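Local structure of cyclopenase asqI (Emericella nidulans, 5YY3) at residues S54-G59 with K103-L108; L230-P235 with I643-K648; A460-E465 with L563-V568. The protein catalyses, as a zinc-dependent cyclopenase, the conversion of 4'-methoxycyclopenine into 4'-methoxyviridicatin with loss of methyl isocyanate, a step of aspoquinolone biosynthesis. All blocks are in the same frame, centred on the assembly; numbering follows the deposited sequence.

Contact 1: S54-G59 with K103-L108; sequences SSDVRG and KAKELL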
ATOM      1  N   SER A  54     -34.882   5.487  38.692  1.00 59.04           N
ATOM      2  CA  SER A  54     -33.769   5.147  37.812  1.00 60.07           C
ATOM      3  C   SER A  54     -34.141   4.044  36.806  1.00 55.52           C
ATOM      4  O   SER A  54     -33.696   4.065  35.656  1.00 54.27           O
ATOM      5  CB  SER A  54     -32.542   4.731  38.638  1.00 58.23           C
ATOM      6  OG  SER A  54     -32.422   5.512  39.793  1.00 62.10           O
ATOM      7  N   SER A  55     -34.958   3.086  37.231  1.00 53.18           N
ATOM      8  CA  SER A  55     -35.337   1.985  36.349  1.00 60.54           C
ATOM      9  C   SER A  55     -36.483   2.374  35.408  1.00 55.67           C
ATOM     10  O   SER A  55     -36.676   1.754  34.362  1.00 49.73           O
ATOM     11  CB  SER A  55     -35.708   0.740  37.169  1.00 63.24           C
ATOM     12  OG  SER A  55     -36.532   1.086  38.270  1.00 65.79           O
ATOM     13  N   ASP A  56     -37.237   3.403  35.781  1.00 57.74           N
ATOM     14  CA  ASP A  56     -38.214   3.997  34.873  1.00 52.51           C
ATOM     15  C   ASP A  56     -37.479   4.610  33.692  1.00 47.27           C
ATOM     16  O   ASP A  56     -37.862   4.429  32.537  1.00 45.90           O
ATOM     17  CB  ASP A  56     -39.045   5.067  35.583  1.00 51.38           C
ATOM     18  CG  ASP A  56     -40.233   4.490  36.314  1.00 56.27           C
ATOM     19  OD1 ASP A  56     -40.679   3.383  35.938  1.00 59.92           O
ATOM     20  OD2 ASP A  56     -40.737   5.158  37.245  1.00 61.93           O
ATOM     21  N   VAL A  57     -36.406   5.332  34.001  1.00 47.45           N
ATOM     22  CA  VAL A  57     -35.611   6.017  32.994  1.00 48.80           C
ATOM     23  C   VAL A  57     -34.967   5.020  32.032  1.00 48.38           C
ATOM     24  O   VAL A  57     -35.060   5.195  30.818  1.00 46.99           O
ATOM     25  CB  VAL A  57     -34.529   6.908  33.655  1.00 45.74           C
ATOM     26  CG1 VAL A  57     -33.540   7.432  32.621  1.00 42.85           C
ATOM     27  CG2 VAL A  57     -35.182   8.059  34.397  1.00 41.80           C
ATOM     28  N   ARG A  58     -34.330   3.975  32.569  1.00 50.79           N
ATOM     29  CA  ARG A  58     -33.766   2.908  31.734  1.00 49.92           C
ATOM     30  C   ARG A  58     -34.848   2.220  30.903  1.00 46.76           C
ATOM     31  O   ARG A  58     -34.630   1.894  29.737  1.00 48.82           O
ATOM     32  CB  ARG A  58     -33.028   1.868  32.587  1.00 52.77           C
ATOM     33  CG  ARG A  58     -31.716   2.352  33.186  1.00 57.21           C
ATOM     34  CD  ARG A  58     -31.165   1.339  34.187  1.00 63.98           C
ATOM     35  NE  ARG A  58     -31.184   1.857  35.556  1.00 68.58           N
ATOM     36  CZ  ARG A  58     -31.417   1.116  36.637  1.00 65.51           C
ATOM     37  NH1 ARG A  58     -31.664  -0.182  36.513  1.00 64.73           N
ATOM     38  NH2 ARG A  58     -31.416   1.675  37.842  1.00 63.13           N
ATOM     39  N   GLY A  59     -36.012   2.002  31.503  1.00 44.94           N
ATOM     40  CA  GLY A  59     -37.128   1.415  30.790  1.00 45.89           C
ATOM     41  C   GLY A  59     -37.569   2.252  29.603  1.00 44.83           C
ATOM     42  O   GLY A  59     -37.860   1.727  28.531  1.00 44.55           O
ATOM     43  N   LYS A 103     -45.451  12.298  33.096  1.00 38.74           N
ATOM     44  CA  LYS A 103     -45.829  12.888  31.807  1.00 40.16           C
ATOM     45  C   LYS A 103     -45.283  12.031  30.665  1.00 44.46           C
ATOM     46  O   LYS A 103     -45.988  11.729  29.693  1.00 45.19           O
ATOM     47  CB  LYS A 103     -45.311  14.327  31.689  1.00 33.62           C
ATOM     48  CG  LYS A 103     -45.972  15.156  30.587  1.00 41.95           C
ATOM     49  CD  LYS A 103     -47.496  15.189  30.752  1.00 50.19           C
ATOM     50  CE  LYS A 103     -48.182  16.199  29.826  1.00 52.38           C
ATOM     51  NZ  LYS A 103     -48.558  15.629  28.504  1.00 55.49           N
ATOM     52  N   ALA A 104     -44.024  11.626  30.811  1.00 44.20           N
ATOM     53  CA  ALA A 104     -43.340  10.788  29.834  1.00 39.62           C
ATOM     54  C   ALA A 104     -44.090   9.478  29.583  1.00 41.82           C
ATOM     55  O   ALA A 104     -44.398   9.149  28.432  1.00 40.61           O
ATOM     56  CB  ALA A 104     -41.916  10.506  30.305  1.00 40.92           C
ATOM     57  N   LYS A 105     -44.367   8.733  30.655  1.00 43.81           N
ATOM     58  CA  LYS A 105     -45.101   7.472  30.550  1.00 43.86           C
ATOM     59  C   LYS A 105     -46.418   7.694  29.839  1.00 42.85           C
ATOM     60  O   LYS A 105     -46.828   6.920  28.974  1.00 46.37           O
ATOM     61  CB  LYS A 105     -45.376   6.864  31.929  1.00 49.66           C
ATOM     62  CG  LYS A 105     -44.186   6.236  32.651  1.00 48.69           C
ATOM     63  CD  LYS A 105     -44.690   5.229  33.692  1.00 60.21           C
ATOM     64  CE  LYS A 105     -43.743   5.103  34.872  1.00 55.47           C
ATOM     65  NZ  LYS A 105     -42.346   5.326  34.431  1.00 60.46           N
ATOM     66  N   GLU A 106     -47.074   8.773  30.231  1.00 45.21           N
ATOM     67  CA  GLU A 106     -48.365   9.144  29.681  1.00 46.09           C
ATOM     68  C   GLU A 106     -48.274   9.317  28.173  1.00 45.12           C
ATOM     69  O   GLU A 106     -49.025   8.697  27.419  1.00 49.76           O
ATOM     70  CB  GLU A 106     -48.842  10.423  30.352  1.00 43.47           C
ATOM     71  CG  GLU A 106     -50.170  10.938  29.894  1.00 56.04           C
ATOM     72  CD  GLU A 106     -50.580  12.141  30.698  1.00 60.95           C
ATOM     73  OE1 GLU A 106     -50.287  13.284  30.263  1.00 64.14           O
ATOM     74  OE2 GLU A 106     -51.153  11.939  31.793  1.00 64.02           O
ATOM     75  N   LEU A 107     -47.332  10.147  27.742  1.00 44.40           N
ATOM     76  CA  LEU A 107     -47.120  10.407  26.325  1.00 42.78           C
ATOM     77  C   LEU A 107     -46.752   9.128  25.580  1.00 44.09           C
ATOM     78  O   LEU A 107     -47.201   8.904  24.457  1.00 44.95           O
ATOM     79  CB  LEU A 107     -46.035  11.471  26.145  1.00 40.96           C
ATOM     80  CG  LEU A 107     -46.366  12.857  26.699  1.00 42.29           C
ATOM     81  CD1 LEU A 107     -45.134  13.739  26.714  1.00 37.42           C
ATOM     82  CD2 LEU A 107     -47.478  13.503  25.883  1.00 38.16           C
ATOM     83  N   LEU A 108     -45.946   8.280  26.220  1.00 47.48           N
ATOM     84  CA  LEU A 108     -45.525   7.009  25.618  1.00 45.49           C
ATOM     85  C   LEU A 108     -46.704   6.079  25.333  1.00 48.61           C
ATOM     86  O   LEU A 108     -46.792   5.488  24.243  1.00 47.26           O
ATOM     87  CB  LEU A 108     -44.499   6.306  26.515  1.00 42.56           C
ATOM     88  CG  LEU A 108     -43.097   6.900  26.380  1.00 42.75           C
ATOM     89  CD1 LEU A 108     -42.216   6.482  27.537  1.00 41.81           C
ATOM     90  CD2 LEU A 108     -42.480   6.512  25.034  1.00 34.98           C
TER
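Lys105 NZ meets the carboxylate of Asp56 in a salt bridge, 3.0 Å from Asp56 OD1 and 3.2 Å from Asp56 OD2. The ammonium does not come in along the rim of the carboxylate. It stands above one face, almost over the carboxylate carbon, with Lys105 NZ 3.0 Å from Asp56 CG. From there the ammonium faces both oxygens at similar distances, a geometry that probably owes more to charge attraction than to one directed hydrogen bond. Lys105 reaches across to Asp56, and the two side chains meet at about a right angle. The chain runs extended as far as CE, and a turn about the CD-CE bond (chi4 -32°) swings the ammonium toward the acid; the methylene CE stays further off, 3.7 Å from Asp56 OD1. Asp56 sits on helix 53-61 and Lys105 on helix 97-109, two surface helices of the helical N-terminal part of this hemocyanin-like chain. Beneath the ion pair the same helices are joined by apolar packing: Ala104 and Leu108 rest on Ile60 of helix 53-61, and both also touch Met117 of helix 114-127, while Val57 packs on Leu125 of that third helix. A second ion pair lies within helix 97-109, one turn apart: Lys103 NZ makes a weak salt bridge to Glu106 OE1 at 3.4 Å. On helix 53-61 the guanidinium of Arg58 lays one face over Ser55 CA, 4.0 Å above its plane, and the Arg58 side chain also touches Asn143.

Contact 2: L230-P235 with I643-K648; sequences LCWSLP and IYRTTK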
ATOM      1  N   LEU A 230      -2.658  12.534  10.386  1.00 23.02           N
ATOM      2  CA  LEU A 230      -1.261  12.723  10.043  1.00 21.76           C
ATOM      3  C   LEU A 230      -0.359  11.663  10.664  1.00 26.73           C
ATOM      4  O   LEU A 230       0.697  11.335  10.119  1.00 27.76           O
ATOM      5  CB  LEU A 230      -0.796  14.108  10.485  1.00 26.05           C
ATOM      6  CG  LEU A 230      -0.575  15.129   9.376  1.00 35.20           C
ATOM      7  CD1 LEU A 230      -1.694  15.041   8.377  1.00 31.96           C
ATOM      8  CD2 LEU A 230      -0.499  16.521   9.974  1.00 34.79           C
ATOM      9  N   CYS A 231      -0.770  11.136  11.812  1.00 21.91           N
ATOM     10  CA  CYS A 231       0.033  10.147  12.513  1.00 22.35           C
ATOM     11  C   CYS A 231       0.163   8.863  11.686  1.00 24.68           C
ATOM     12  O   CYS A 231       1.199   8.195  11.697  1.00 23.02           O
ATOM     13  CB  CYS A 231      -0.577   9.857  13.883  1.00 20.62           C
ATOM     14  SG  CYS A 231      -0.679  11.320  14.966  1.00 20.72           S
ATOM     15  N   TRP A 232      -0.891   8.531  10.958  1.00 21.67           N
ATOM     16  CA  TRP A 232      -0.849   7.366  10.100  1.00 23.49           C
ATOM     17  C   TRP A 232      -0.436   7.742   8.685  1.00 23.64           C
ATOM     18  O   TRP A 232      -0.480   6.914   7.782  1.00 24.72           O
ATOM     19  CB  TRP A 232      -2.208   6.678  10.086  1.00 20.48           C
ATOM     20  CG  TRP A 232      -2.626   6.193  11.424  1.00 22.32           C
ATOM     21  CD1 TRP A 232      -3.503   6.796  12.282  1.00 19.91           C
ATOM     22  CD2 TRP A 232      -2.194   4.989  12.069  1.00 21.82           C
ATOM     23  NE1 TRP A 232      -3.650   6.035  13.419  1.00 20.04           N
ATOM     24  CE2 TRP A 232      -2.859   4.921  13.316  1.00 19.32           C
ATOM     25  CE3 TRP A 232      -1.311   3.955  11.712  1.00 24.29           C
ATOM     26  CZ2 TRP A 232      -2.671   3.858  14.210  1.00 22.67           C
ATOM     27  CZ3 TRP A 232      -1.113   2.897  12.611  1.00 19.27           C
ATOM     28  CH2 TRP A 232      -1.794   2.859  13.840  1.00 21.24           C
ATOM     29  N   SER A 233      -0.055   9.003   8.507  1.00 21.52           N
ATOM     30  CA  SER A 233       0.363   9.528   7.208  1.00 25.07           C
ATOM     31  C   SER A 233      -0.772   9.525   6.193  1.00 28.09           C
ATOM     32  O   SER A 233      -0.524   9.413   4.999  1.00 26.88           O
ATOM     33  CB  SER A 233       1.558   8.740   6.649  1.00 25.67           C
ATOM     34  OG  SER A 233       2.768   9.122   7.294  1.00 23.84           O
ATOM     35  N   LEU A 234      -2.010   9.667   6.670  1.00 27.41           N
ATOM     36  CA  LEU A 234      -3.175   9.747   5.791  1.00 25.93           C
ATOM     37  C   LEU A 234      -3.460  11.204   5.386  1.00 25.36           C
ATOM     38  O   LEU A 234      -2.949  12.135   5.997  1.00 28.19           O
ATOM     39  CB  LEU A 234      -4.392   9.125   6.480  1.00 29.09           C
ATOM     40  CG  LEU A 234      -4.204   7.671   6.914  1.00 29.58           C
ATOM     41  CD1 LEU A 234      -5.426   7.144   7.654  1.00 22.76           C
ATOM     42  CD2 LEU A 234      -3.916   6.824   5.697  1.00 25.90           C
ATOM     43  N   PRO A 235      -4.245  11.408   4.328  1.00 25.24           N
ATOM     44  CA  PRO A 235      -4.465  12.800   3.935  1.00 27.61           C
ATOM     45  C   PRO A 235      -5.267  13.627   4.939  1.00 25.47           C
ATOM     46  O   PRO A 235      -5.987  13.094   5.789  1.00 25.19           O
ATOM     47  CB  PRO A 235      -5.223  12.676   2.596  1.00 30.51           C
ATOM     48  CG  PRO A 235      -5.536  11.260   2.416  1.00 26.68           C
ATOM     49  CD  PRO A 235      -4.619  10.458   3.264  1.00 29.69           C
ATOM     50  N   ILE A 643       5.665  11.858  20.617  1.00 23.82           N
ATOM     51  CA  ILE A 643       4.732  10.794  20.962  1.00 25.68           C
ATOM     52  C   ILE A 643       5.058   9.532  20.168  1.00 25.87           C
ATOM     53  O   ILE A 643       5.166   9.574  18.940  1.00 26.11           O
ATOM     54  CB  ILE A 643       3.283  11.220  20.702  1.00 20.17           C
ATOM     55  CG1 ILE A 643       3.017  12.538  21.423  1.00 20.82           C
ATOM     56  CG2 ILE A 643       2.323  10.153  21.166  1.00 17.59           C
ATOM     57  CD1 ILE A 643       1.639  13.078  21.183  1.00 21.45           C
ATOM     58  N   TYR A 644       5.200   8.427  20.899  1.00 24.95           N
ATOM     59  CA  TYR A 644       5.538   7.113  20.358  1.00 25.50           C
ATOM     60  C   TYR A 644       4.328   6.191  20.370  1.00 24.60           C
ATOM     61  O   TYR A 644       3.668   6.008  21.396  1.00 24.90           O
ATOM     62  CB  TYR A 644       6.667   6.455  21.169  1.00 25.93           C
ATOM     63  CG  TYR A 644       8.002   7.161  21.080  1.00 28.13           C
ATOM     64  CD1 TYR A 644       8.213   8.373  21.734  1.00 24.53           C
ATOM     65  CD2 TYR A 644       9.063   6.603  20.357  1.00 27.04           C
ATOM     66  CE1 TYR A 644       9.437   9.026  21.650  1.00 26.03           C
ATOM     67  CE2 TYR A 644      10.284   7.244  20.265  1.00 27.29           C
ATOM     68  CZ  TYR A 644      10.466   8.455  20.915  1.00 28.11           C
ATOM     69  OH  TYR A 644      11.676   9.101  20.833  1.00 34.03           O
ATOM     70  N   ARG A 645       4.057   5.592  19.219  1.00 23.97           N
ATOM     71  CA  ARG A 645       2.956   4.663  19.055  1.00 26.29           C
ATOM     72  C   ARG A 645       3.400   3.241  19.368  1.00 27.99           C
ATOM     73  O   ARG A 645       4.520   2.840  19.037  1.00 27.37           O
ATOM     74  CB  ARG A 645       2.421   4.748  17.626  1.00 23.65           C
ATOM     75  CG  ARG A 645       1.192   3.948  17.367  1.00 22.33           C
ATOM     76  CD  ARG A 645       0.644   4.291  15.997  1.00 23.69           C
ATOM     77  NE  ARG A 645       1.397   3.670  14.917  1.00 23.16           N
ATOM     78  CZ  ARG A 645       1.776   4.309  13.813  1.00 26.83           C
ATOM     79  NH1 ARG A 645       1.489   5.601  13.664  1.00 21.81           N
ATOM     80  NH2 ARG A 645       2.447   3.661  12.869  1.00 23.61           N
ATOM     81  N   THR A 646       2.484   2.487  19.972  1.00 29.12           N
ATOM     82  CA  THR A 646       2.720   1.149  20.511  1.00 22.73           C
ATOM     83  C   THR A 646       1.472   0.288  20.279  1.00 24.27           C
ATOM     84  O   THR A 646       0.368   0.821  20.159  1.00 24.25           O
ATOM     85  CB  THR A 646       3.069   1.264  22.020  1.00 26.77           C
ATOM     86  OG1 THR A 646       4.493   1.286  22.182  1.00 32.19           O
ATOM     87  CG2 THR A 646       2.464   0.174  22.866  1.00 29.05           C
ATOM     88  N   THR A 647       1.640  -1.025  20.186  1.00 26.93           N
ATOM     89  CA  THR A 647       0.512  -1.947  20.139  1.00 25.49           C
ATOM     90  C   THR A 647       0.472  -2.823  21.405  1.00 27.64           C
ATOM     91  O   THR A 647       1.468  -3.459  21.727  1.00 25.93           O
ATOM     92  CB  THR A 647       0.591  -2.859  18.910  1.00 23.07           C
ATOM     93  OG1 THR A 647       0.718  -2.059  17.729  1.00 26.92           O
ATOM     94  CG2 THR A 647      -0.665  -3.702  18.805  1.00 23.43           C
ATOM     95  N   LYS A 648      -0.657  -2.877  22.117  1.00 26.06           N
ATOM     96  CA  LYS A 648      -0.766  -3.806  23.244  1.00 24.50           C
ATOM     97  C   LYS A 648      -1.852  -4.835  23.000  1.00 27.99           C
ATOM     98  O   LYS A 648      -3.041  -4.546  23.166  1.00 29.90           O
ATOM     99  CB  LYS A 648      -1.031  -3.071  24.562  1.00 24.91           C
ATOM    100  CG  LYS A 648       0.106  -2.166  24.970  1.00 35.76           C
ATOM    101  CD  LYS A 648       0.175  -1.939  26.478  1.00 39.40           C
ATOM    102  CE  LYS A 648      -1.113  -1.359  27.048  1.00 36.52           C
ATOM    103  NZ  LYS A 648      -0.825  -0.658  28.349  1.00 41.85           N
TER
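The C-terminal end of helix 210-231, the helix that carries the zinc ligand His218, receives Arg645 with the Cys231 carbonyl and the Trp232 indole. The guanidinium lies flat over one face of the six-membered ring, planes 16° apart, in a cation-pi stack with Arg645 CZ 3.4 Å from Trp232 CZ3. With CG trans to the backbone N (chi1 -174°), the arginine chain runs out toward the helix end and then bends at chi3, turning its flat head onto the indole. A Schellman motif closes the helix here: Ser233, with positive phi, is its C-prime residue, Leu234 N turns back to Ser229 O, and Ser233 N makes a weak bond to Leu230 O. Arg645 NH1 gives a bent hydrogen bond to Cys231 O (3.3 Å, 137°); the oxygen lies in the guanidinium plane, whereas the nitrogen stands above the carbonyl plane. NH1 is shared with Gly566 O, and NH2 forms a salt bridge to Asp165 of the second subunit, so the stacked arginine also takes part in the subunit interface. Ala164 of that subunit packs on Trp232, whose NE1 is hydrogen-bonded to Tyr175 OH.

Contact 3: A460-E465 with L563-V568; sequences AKLGHE and LPVGKV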
ATOM      1  N   ALA A 460      -9.277  -0.969  16.980  1.00 22.23           N
ATOM      2  CA  ALA A 460      -8.446  -0.792  18.176  1.00 24.78           C
ATOM      3  C   ALA A 460      -9.171   0.037  19.240  1.00 22.95           C
ATOM      4  O   ALA A 460     -10.209   0.642  18.971  1.00 23.39           O
ATOM      5  CB  ALA A 460      -7.114  -0.126  17.821  1.00 19.96           C
ATOM      6  N   LYS A 461      -8.624   0.018  20.451  1.00 20.70           N
ATOM      7  CA  LYS A 461      -8.999   0.947  21.508  1.00 22.54           C
ATOM      8  C   LYS A 461      -7.751   1.727  21.894  1.00 19.11           C
ATOM      9  O   LYS A 461      -6.832   1.152  22.474  1.00 23.41           O
ATOM     10  CB  LYS A 461      -9.561   0.220  22.735  1.00 24.37           C
ATOM     11  CG  LYS A 461      -9.913   1.149  23.905  1.00 20.66           C
ATOM     12  CD  LYS A 461     -11.093   2.056  23.541  1.00 24.31           C
ATOM     13  CE  LYS A 461     -11.507   2.958  24.689  1.00 22.66           C
ATOM     14  NZ  LYS A 461     -12.850   3.576  24.457  1.00 18.31           N
ATOM     15  N   LEU A 462      -7.704   3.011  21.558  1.00 18.99           N
ATOM     16  CA  LEU A 462      -6.525   3.823  21.846  1.00 20.22           C
ATOM     17  C   LEU A 462      -6.435   4.088  23.348  1.00 21.77           C
ATOM     18  O   LEU A 462      -7.442   4.102  24.060  1.00 22.21           O
ATOM     19  CB  LEU A 462      -6.565   5.137  21.071  1.00 18.03           C
ATOM     20  CG  LEU A 462      -5.361   6.072  21.283  1.00 22.15           C
ATOM     21  CD1 LEU A 462      -4.071   5.408  20.819  1.00 20.25           C
ATOM     22  CD2 LEU A 462      -5.545   7.415  20.582  1.00 13.67           C
ATOM     23  N   GLY A 463      -5.219   4.279  23.830  1.00 23.93           N
ATOM     24  CA  GLY A 463      -4.976   4.661  25.204  1.00 23.31           C
ATOM     25  C   GLY A 463      -3.580   5.239  25.271  1.00 24.45           C
ATOM     26  O   GLY A 463      -2.828   5.203  24.287  1.00 23.20           O
ATOM     27  N   HIS A 464      -3.212   5.786  26.421  1.00 24.07           N
ATOM     28  CA  HIS A 464      -1.851   6.268  26.564  1.00 26.55           C
ATOM     29  C   HIS A 464      -1.335   6.011  27.971  1.00 25.53           C
ATOM     30  O   HIS A 464      -2.116   5.955  28.928  1.00 25.49           O
ATOM     31  CB  HIS A 464      -1.780   7.758  26.233  1.00 21.15           C
ATOM     32  CG  HIS A 464      -2.531   8.616  27.201  1.00 23.75           C
ATOM     33  ND1 HIS A 464      -1.992   9.025  28.401  1.00 21.85           N
ATOM     34  CD2 HIS A 464      -3.786   9.125  27.159  1.00 23.41           C
ATOM     35  CE1 HIS A 464      -2.879   9.757  29.052  1.00 23.29           C
ATOM     36  NE2 HIS A 464      -3.975   9.838  28.318  1.00 22.44           N
ATOM     37  N   GLU A 465      -0.021   5.850  28.096  1.00 24.30           N
ATOM     38  CA  GLU A 465       0.591   5.765  29.415  1.00 28.07           C
ATOM     39  C   GLU A 465       0.354   7.087  30.117  1.00 24.40           C
ATOM     40  O   GLU A 465       0.269   8.125  29.456  1.00 21.79           O
ATOM     41  CB  GLU A 465       2.096   5.461  29.334  1.00 26.14           C
ATOM     42  CG  GLU A 465       2.447   4.138  28.677  1.00 26.29           C
ATOM     43  CD  GLU A 465       1.772   2.949  29.334  1.00 33.23           C
ATOM     44  OE1 GLU A 465       1.410   3.045  30.533  1.00 36.18           O
ATOM     45  OE2 GLU A 465       1.601   1.916  28.637  1.00 40.87           O
ATOM     46  N   LEU A 563      -4.056  12.171  23.972  1.00 21.79           N
ATOM     47  CA  LEU A 563      -2.855  12.256  23.152  1.00 21.96           C
ATOM     48  C   LEU A 563      -3.130  11.794  21.729  1.00 20.15           C
ATOM     49  O   LEU A 563      -3.742  10.748  21.535  1.00 21.06           O
ATOM     50  CB  LEU A 563      -1.737  11.414  23.770  1.00 18.28           C
ATOM     51  CG  LEU A 563      -0.564  12.023  24.530  1.00 20.48           C
ATOM     52  CD1 LEU A 563      -0.962  13.220  25.332  1.00 21.37           C
ATOM     53  CD2 LEU A 563       0.068  10.963  25.412  1.00 24.26           C
ATOM     54  N   PRO A 564      -2.681  12.569  20.731  1.00 18.75           N
ATOM     55  CA  PRO A 564      -2.617  12.001  19.383  1.00 19.58           C
ATOM     56  C   PRO A 564      -1.831  10.698  19.420  1.00 19.28           C
ATOM     57  O   PRO A 564      -0.922  10.600  20.224  1.00 17.98           O
ATOM     58  CB  PRO A 564      -1.890  13.076  18.584  1.00 20.28           C
ATOM     59  CG  PRO A 564      -2.267  14.360  19.289  1.00 17.99           C
ATOM     60  CD  PRO A 564      -2.311  13.994  20.750  1.00 20.65           C
ATOM     61  N   VAL A 565      -2.190   9.724  18.591  1.00 19.43           N
ATOM     62  CA  VAL A 565      -1.607   8.386  18.654  1.00 22.34           C
ATOM     63  C   VAL A 565      -0.069   8.393  18.432  1.00 23.03           C
ATOM     64  O   VAL A 565       0.648   7.570  19.007  1.00 20.70           O
ATOM     65  CB  VAL A 565      -2.311   7.438  17.634  1.00 18.74           C
ATOM     66  CG1 VAL A 565      -2.094   7.898  16.201  1.00 19.54           C
ATOM     67  CG2 VAL A 565      -1.876   5.979  17.810  1.00 16.20           C
ATOM     68  N   GLY A 566       0.432   9.332  17.630  1.00 19.48           N
ATOM     69  CA  GLY A 566       1.858   9.429  17.381  1.00 19.42           C
ATOM     70  C   GLY A 566       2.367   8.436  16.351  1.00 20.93           C
ATOM     71  O   GLY A 566       1.585   7.811  15.630  1.00 21.47           O
ATOM     72  N   LYS A 567       3.689   8.289  16.273  1.00 24.26           N
ATOM     73  CA  LYS A 567       4.302   7.321  15.355  1.00 22.24           C
ATOM     74  C   LYS A 567       5.222   6.360  16.087  1.00 23.13           C
ATOM     75  O   LYS A 567       5.740   6.688  17.156  1.00 26.01           O
ATOM     76  CB  LYS A 567       5.063   8.056  14.258  1.00 23.38           C
ATOM     77  CG  LYS A 567       4.132   8.772  13.283  1.00 24.94           C
ATOM     78  CD  LYS A 567       4.891   9.762  12.418  1.00 23.50           C
ATOM     79  CE  LYS A 567       4.078  10.152  11.203  1.00 26.30           C
ATOM     80  NZ  LYS A 567       4.918  10.965  10.284  1.00 30.01           N
ATOM     81  N   VAL A 568       5.428   5.174  15.514  1.00 25.79           N
ATOM     82  CA  VAL A 568       6.256   4.144  16.160  1.00 25.04           C
ATOM     83  C   VAL A 568       7.637   4.702  16.513  1.00 23.02           C
ATOM     84  O   VAL A 568       8.142   4.483  17.621  1.00 28.01           O
ATOM     85  CB  VAL A 568       6.400   2.892  15.261  1.00 27.42           C
ATOM     86  CG1 VAL A 568       7.467   1.913  15.833  1.00 22.02           C
ATOM     87  CG2 VAL A 568       5.040   2.195  15.102  1.00 19.59           C
TER
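Leu462 and His464 project from strand 461-475 of the Ig-like beta domain onto the loop that leads into strand 571-580, where Val565 and Leu563 receive them. Between Leu462 and His464, Gly463 hydrogen-bonds through its backbone to Phe447 on the neighbouring strand 443-449. With CG trans to the backbone N (chi1 -179°), Leu462 carries its forked end to the loop. Leu462 CD1 meets Val565 CG2 at 3.8 Å, and on the other branch Leu462 CD2 lies 3.9 Å from Leu563 O. The methyl Val565 presents, CG2, is the one trans to its backbone N; its other methyl, CG1, occupies the crowded position between N and the carbonyl carbon. The same valine also touches Cys231 and Tyr175, which places the beta domain against the helices. Leu563, its chi1 of -104° away from the usual staggered values, rests CD2 against His464, 3.8 Å from His464 CB and 3.9 Å from His464 CG; the two side chains cross at about a right angle, and the methyl meets the ring obliquely. Leu563 leans on Ile444 as well. Two polar partners fix the imidazole: NE2 is hydrogen-bonded to Gln559 NE2, and ND1 donates a nearly straight hydrogen bond (2.7 Å, 166°) to Glu465 O, which lies in the ring plane.

Contact 1 comes first along the chain and lies apart, its centre about 45 Å from that of contact 2 and about 40 Å from that of contact 3; it joins two helices at the surface. Contact 3 is nested inside the loop closed by contact 2, and their centres are about 7 Å apart. They touch directly: Arg645 N probably hydrogen-bonds to Lys567 O, and Cys231 O packs against Lys567 CG. Both reach the same beta sheet, and together they bring the end of helix 210-231, the loop 563-568 and the strands 461-475 and 636-644 to the junction between the helical, zinc-binding part and the Ig-like domain, beside the second subunit.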